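Local coordinates for protein protelomerase (Agrobacterium tumefaciens, PDB 4F43) that probably cuts and rejoins DNA at replicated telomere sites, generating and protecting the hairpin ends of a linear chromosome, at residues Met228-Asp231 and Asp232-Glu236; Gly172-Lys175 and Trp176-Leu179. The protein carries 1 engineered substitution. One frame throughout, in Å; residues are numbered along the deposited sequence.

Contact 1 of 2, residues Met228-Asp231 and Asp232-Glu236; sequences MSID and DFSSE
Ser229 and Asp232 show how a helix start can be held by one hydroxyl: Ser229 OG gives a bond to the Asp232 carboxylate and takes a weak one from Asp232 N. Ser229 is the N-cap of helix 230-248, yet its OG lies a long 3.5 Å from Asp232 N. The hydroxyl is better placed as a donor: OG gives its proton to Asp232 OD2 at 2.6 Å, meeting the carboxylate from well above its plane rather than within it. The backbone follows with i to i+4 bonds, Phe233 N to Ser229 O at 2.9 Å and Ser235 N to Asp231 O. Ile230 O is gripped twice by one residue: Ser234 N and, at 2.8 Å, Ser234 OG, which arrive from opposite faces of the carbonyl plane. With Ser234 OG beside its own backbone N (chi1 -66°), the hydroxyl turns back to this acceptor.

The extended Met228 chain crosses Asp232 obliquely, CG against Asp232 CB at 3.6 Å, and Glu236 at about a right angle, CE near Glu236 OE1 at 3.5 Å. Ile230 and Phe233 each pack on a phosphate of the bound DNA, and Ser234 on a thymine base. The chemistry implies a first turn that engages the hydroxyls of Ser229 and Ser234 with its own acceptors, Ser235 OG making only a weak bond to Asp231 O; a negative charge on Asp232, if present, would probably be stabilised by the N-terminal end of the helix.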
loop_
_atom_site.group_PDB
_atom_site.type_symbol
_atom_site.label_atom_id
_atom_site.label_comp_id
_atom_site.label_asym_id
_atom_site.label_seq_id
_atom_site.Cartn_x
_atom_site.Cartn_y
_atom_site.Cartn_z
ATOM N N MET A 228 -8.113 -12.153 0.852
ATOM C CA MET A 228 -8.724 -11.211 1.782
ATOM C C MET A 228 -8.835 -9.818 1.179
ATOM O O MET A 228 -8.069 -9.453 0.287
ATOM C CB MET A 228 -7.907 -11.142 3.072
ATOM C CG MET A 228 -8.722 -11.302 4.337
ATOM S SD MET A 228 -7.695 -11.208 5.815
ATOM C CE MET A 228 -8.901 -11.575 7.087
ATOM N N SER A 229 -9.793 -9.041 1.672
ATOM C CA SER A 229 -9.934 -7.654 1.257
ATOM C C SER A 229 -9.023 -6.777 2.106
ATOM O O SER A 229 -8.503 -7.221 3.129
ATOM C CB SER A 229 -11.389 -7.196 1.381
ATOM O OG SER A 229 -11.823 -7.235 2.728
ATOM N N ILE A 230 -8.829 -5.533 1.682
ATOM C CA ILE A 230 -7.900 -4.631 2.358
ATOM C C ILE A 230 -8.354 -4.272 3.776
ATOM O O ILE A 230 -7.537 -4.177 4.692
ATOM C CB ILE A 230 -7.633 -3.350 1.522
ATOM C CG1 ILE A 230 -6.667 -2.416 2.255
ATOM C CG2 ILE A 230 -8.936 -2.636 1.180
ATOM C CD1 ILE A 230 -5.312 -3.031 2.538
ATOM N N ASP A 231 -9.658 -4.089 3.957
ATOM C CA ASP A 231 -10.202 -3.763 5.270
ATOM C C ASP A 231 -10.085 -4.960 6.209
ATOM O O ASP A 231 -9.706 -4.815 7.376
ATOM C CB ASP A 231 -11.659 -3.313 5.153
ATOM C CG ASP A 231 -11.827 -2.123 4.226
ATOM O OD1 ASP A 231 -11.562 -0.985 4.665
ATOM O OD2 ASP A 231 -12.223 -2.328 3.059
ATOM N N ASP A 232 -10.413 -6.139 5.687
ATOM C CA ASP A 232 -10.278 -7.380 6.439
ATOM C C ASP A 232 -8.836 -7.581 6.880
ATOM O O ASP A 232 -8.572 -7.855 8.049
ATOM C CB ASP A 232 -10.735 -8.573 5.600
ATOM C CG ASP A 232 -12.239 -8.624 5.428
ATOM O OD1 ASP A 232 -12.959 -8.224 6.365
ATOM O OD2 ASP A 232 -12.701 -9.064 4.353
ATOM N N PHE A 233 -7.911 -7.435 5.937
ATOM C CA PHE A 233 -6.486 -7.561 6.220
ATOM C C PHE A 233 -6.037 -6.551 7.272
ATOM O O PHE A 233 -5.240 -6.873 8.157
ATOM C CB PHE A 233 -5.672 -7.380 4.938
ATOM C CG PHE A 233 -4.194 -7.262 5.172
ATOM C CD1 PHE A 233 -3.429 -8.385 5.430
ATOM C CD2 PHE A 233 -3.568 -6.026 5.128
ATOM C CE1 PHE A 233 -2.069 -8.278 5.648
ATOM C CE2 PHE A 233 -2.208 -5.915 5.344
ATOM C CZ PHE A 233 -1.458 -7.042 5.602
ATOM N N SER A 234 -6.552 -5.330 7.165
ATOM C CA SER A 234 -6.235 -4.279 8.123
ATOM C C SER A 234 -6.662 -4.679 9.531
ATOM O O SER A 234 -5.827 -4.799 10.429
ATOM C CB SER A 234 -6.903 -2.961 7.723
ATOM O OG SER A 234 -6.371 -2.467 6.505
ATOM N N SER A 235 -7.961 -4.902 9.710
ATOM C CA SER A 235 -8.505 -5.246 11.022
ATOM C C SER A 235 -7.907 -6.534 11.591
ATOM O O SER A 235 -7.827 -6.706 12.807
ATOM C CB SER A 235 -10.031 -5.362 10.954
ATOM O OG SER A 235 -10.619 -4.134 10.557
ATOM N N GLU A 236 -7.482 -7.429 10.705
ATOM C CA GLU A 236 -6.930 -8.718 11.112
ATOM C C GLU A 236 -5.473 -8.631 11.563
ATOM O O GLU A 236 -5.095 -9.224 12.573
ATOM C CB GLU A 236 -7.045 -9.729 9.968
ATOM C CG GLU A 236 -6.405 -11.080 10.247
ATOM C CD GLU A 236 -7.360 -12.059 10.899
ATOM O OE1 GLU A 236 -7.899 -12.927 10.179
ATOM O OE2 GLU A 236 -7.570 -11.964 12.126
#

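Contact 2 of 2, residues Gly172-Lys175 and Trp176-Leu179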
loop_
_atom_site.group_PDB
_atom_site.type_symbol
_atom_site.label_atom_id
_atom_site.label_comp_id
_atom_site.label_asym_id
_atom_site.label_seq_id
_atom_site.Cartn_x
_atom_site.Cartn_y
_atom_site.Cartn_z
ATOM N N GLY A 172 18.528 -22.853 -16.447
ATOM C CA GLY A 172 18.225 -23.083 -15.046
ATOM C C GLY A 172 17.594 -21.881 -14.373
ATOM O O GLY A 172 17.389 -20.839 -14.996
ATOM N N VAL A 173 17.287 -22.029 -13.089
ATOM C CA VAL A 173 16.674 -20.953 -12.321
ATOM C C VAL A 173 17.661 -19.816 -12.093
ATOM O O VAL A 173 18.872 -19.994 -12.227
ATOM C CB VAL A 173 16.165 -21.453 -10.956
ATOM C CG1 VAL A 173 15.219 -22.627 -11.143
ATOM C CG2 VAL A 173 17.334 -21.841 -10.061
ATOM N N SER A 174 17.135 -18.644 -11.756
ATOM C CA SER A 174 17.974 -17.505 -11.415
ATOM C C SER A 174 18.193 -17.477 -9.909
ATOM O O SER A 174 17.264 -17.695 -9.132
ATOM C CB SER A 174 17.328 -16.201 -11.884
ATOM O OG SER A 174 18.177 -15.092 -11.637
ATOM N N LYS A 175 19.429 -17.216 -9.501
ATOM C CA LYS A 175 19.780 -17.231 -8.089
ATOM C C LYS A 175 19.293 -15.976 -7.368
ATOM O O LYS A 175 18.906 -16.033 -6.201
ATOM C CB LYS A 175 21.291 -17.390 -7.917
ATOM C CG LYS A 175 21.731 -17.577 -6.477
ATOM C CD LYS A 175 23.218 -17.860 -6.385
ATOM C CE LYS A 175 23.632 -18.135 -4.950
ATOM N NZ LYS A 175 25.078 -18.474 -4.840
ATOM N N TRP A 176 19.300 -14.847 -8.069
ATOM C CA TRP A 176 18.962 -13.571 -7.446
ATOM C C TRP A 176 17.796 -12.843 -8.114
ATOM O O TRP A 176 17.808 -11.617 -8.222
ATOM C CB TRP A 176 20.193 -12.661 -7.400
ATOM C CG TRP A 176 21.342 -13.256 -6.641
ATOM C CD1 TRP A 176 22.327 -14.059 -7.140
ATOM C CD2 TRP A 176 21.622 -13.099 -5.244
ATOM N NE1 TRP A 176 23.203 -14.410 -6.140
ATOM C CE2 TRP A 176 22.792 -13.833 -4.968
ATOM C CE3 TRP A 176 20.996 -12.406 -4.203
ATOM C CZ2 TRP A 176 23.349 -13.895 -3.692
ATOM C CZ3 TRP A 176 21.553 -12.469 -2.938
ATOM C CH2 TRP A 176 22.717 -13.208 -2.694
ATOM N N SER A 177 16.791 -13.599 -8.549
ATOM C CA SER A 177 15.571 -13.015 -9.102
ATOM C C SER A 177 14.441 -14.038 -9.176
ATOM O O SER A 177 14.677 -15.222 -9.414
ATOM C CB SER A 177 15.822 -12.418 -10.490
ATOM O OG SER A 177 15.855 -13.426 -11.484
ATOM N N ILE A 178 13.215 -13.568 -8.968
ATOM C CA ILE A 178 12.027 -14.414 -9.065
ATOM C C ILE A 178 10.942 -13.718 -9.883
ATOM O O ILE A 178 11.138 -12.603 -10.365
ATOM C CB ILE A 178 11.458 -14.750 -7.673
ATOM C CG1 ILE A 178 10.978 -13.479 -6.969
ATOM C CG2 ILE A 178 12.493 -15.477 -6.824
ATOM C CD1 ILE A 178 10.446 -13.722 -5.571
ATOM N N LEU A 179 9.798 -14.379 -10.038
ATOM C CA LEU A 179 8.658 -13.787 -10.728
ATOM C C LEU A 179 7.582 -13.390 -9.720
ATOM O O LEU A 179 7.542 -13.918 -8.610
ATOM C CB LEU A 179 8.091 -14.758 -11.766
ATOM C CG LEU A 179 9.069 -15.278 -12.822
ATOM C CD1 LEU A 179 8.358 -16.198 -13.802
ATOM C CD2 LEU A 179 9.738 -14.124 -13.553
#
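Ser174 OG and Ser177 OG, 2.9 Å apart, make the hydrogen bond across this corner, and either hydroxyl could be its donor. The two serines approach from three residues apart. In Ser174 the hydroxyl swings to the far side from its backbone N (chi1 -176°), whereas in Ser177 OG sits between the backbone N and the carbonyl carbon (chi1 79°); together these settings bring the two hydroxyl oxygens within bonding distance across the corner. The approach is close for the carbon behind it too, with Ser174 CB 3.2 Å from Ser177 OG. Ser174 is buried, so the bond gives its hydroxyl a partner within the same stretch of chain.

A second contact lies beyond the serines. The fully extended chain of Lys175 runs alongside the indole of Trp176, both pointing the same way. Its CG and CD each come to 3.5 Å from Trp176 NE1, so aliphatic methylenes, rather than the ammonium tip, are set against the NE1-CD1 side of the indole. The carbonyl of Lys175 lies over one face of the indole, its O 3.7 Å from Trp176 CG. Both residues are exposed.

Backbone bonds place the corner in the fold: Ser174 pairs with Ala167 and Leu179 with Ser165, both in strand 165-169, while Ile178 pairs with Ile200. Ser206, at the start of helix 206-217, bonds to Ser174 and Lys175. The arrangement is a chain corner at Lys175 and Trp176, joining the weakly bonded strand 172-174 to strand 177-180; these flank strand 165-169 in a four-stranded antiparallel sheet (order 172-174, 165-169, 177-180, 198-201) within the telomere resolvase catalytic domain.

How the contacts relate
Both contacts are local and belong to the catalytic domain, but they hold different elements: contact 1 the first turn of a long helix, contact 2 a corner between the weakly bonded strand 172-174 and strand 177-180. Their centres stand 31 Å apart, and their nearest atoms remain about 18 Å from each other. Contact 1 is a surface contact, its nearest atom about 3 Å from the bound DNA; contact 2 is partly buried and much farther from the DNA. Serine hydroxyls work in each, but in contact 1 they serve a carboxylate and backbone carbonyls, whereas in contact 2 they bind one another. A helix supplies most of its own bonds, while the strand corner relies on neighbouring strands and the start of helix 206-217.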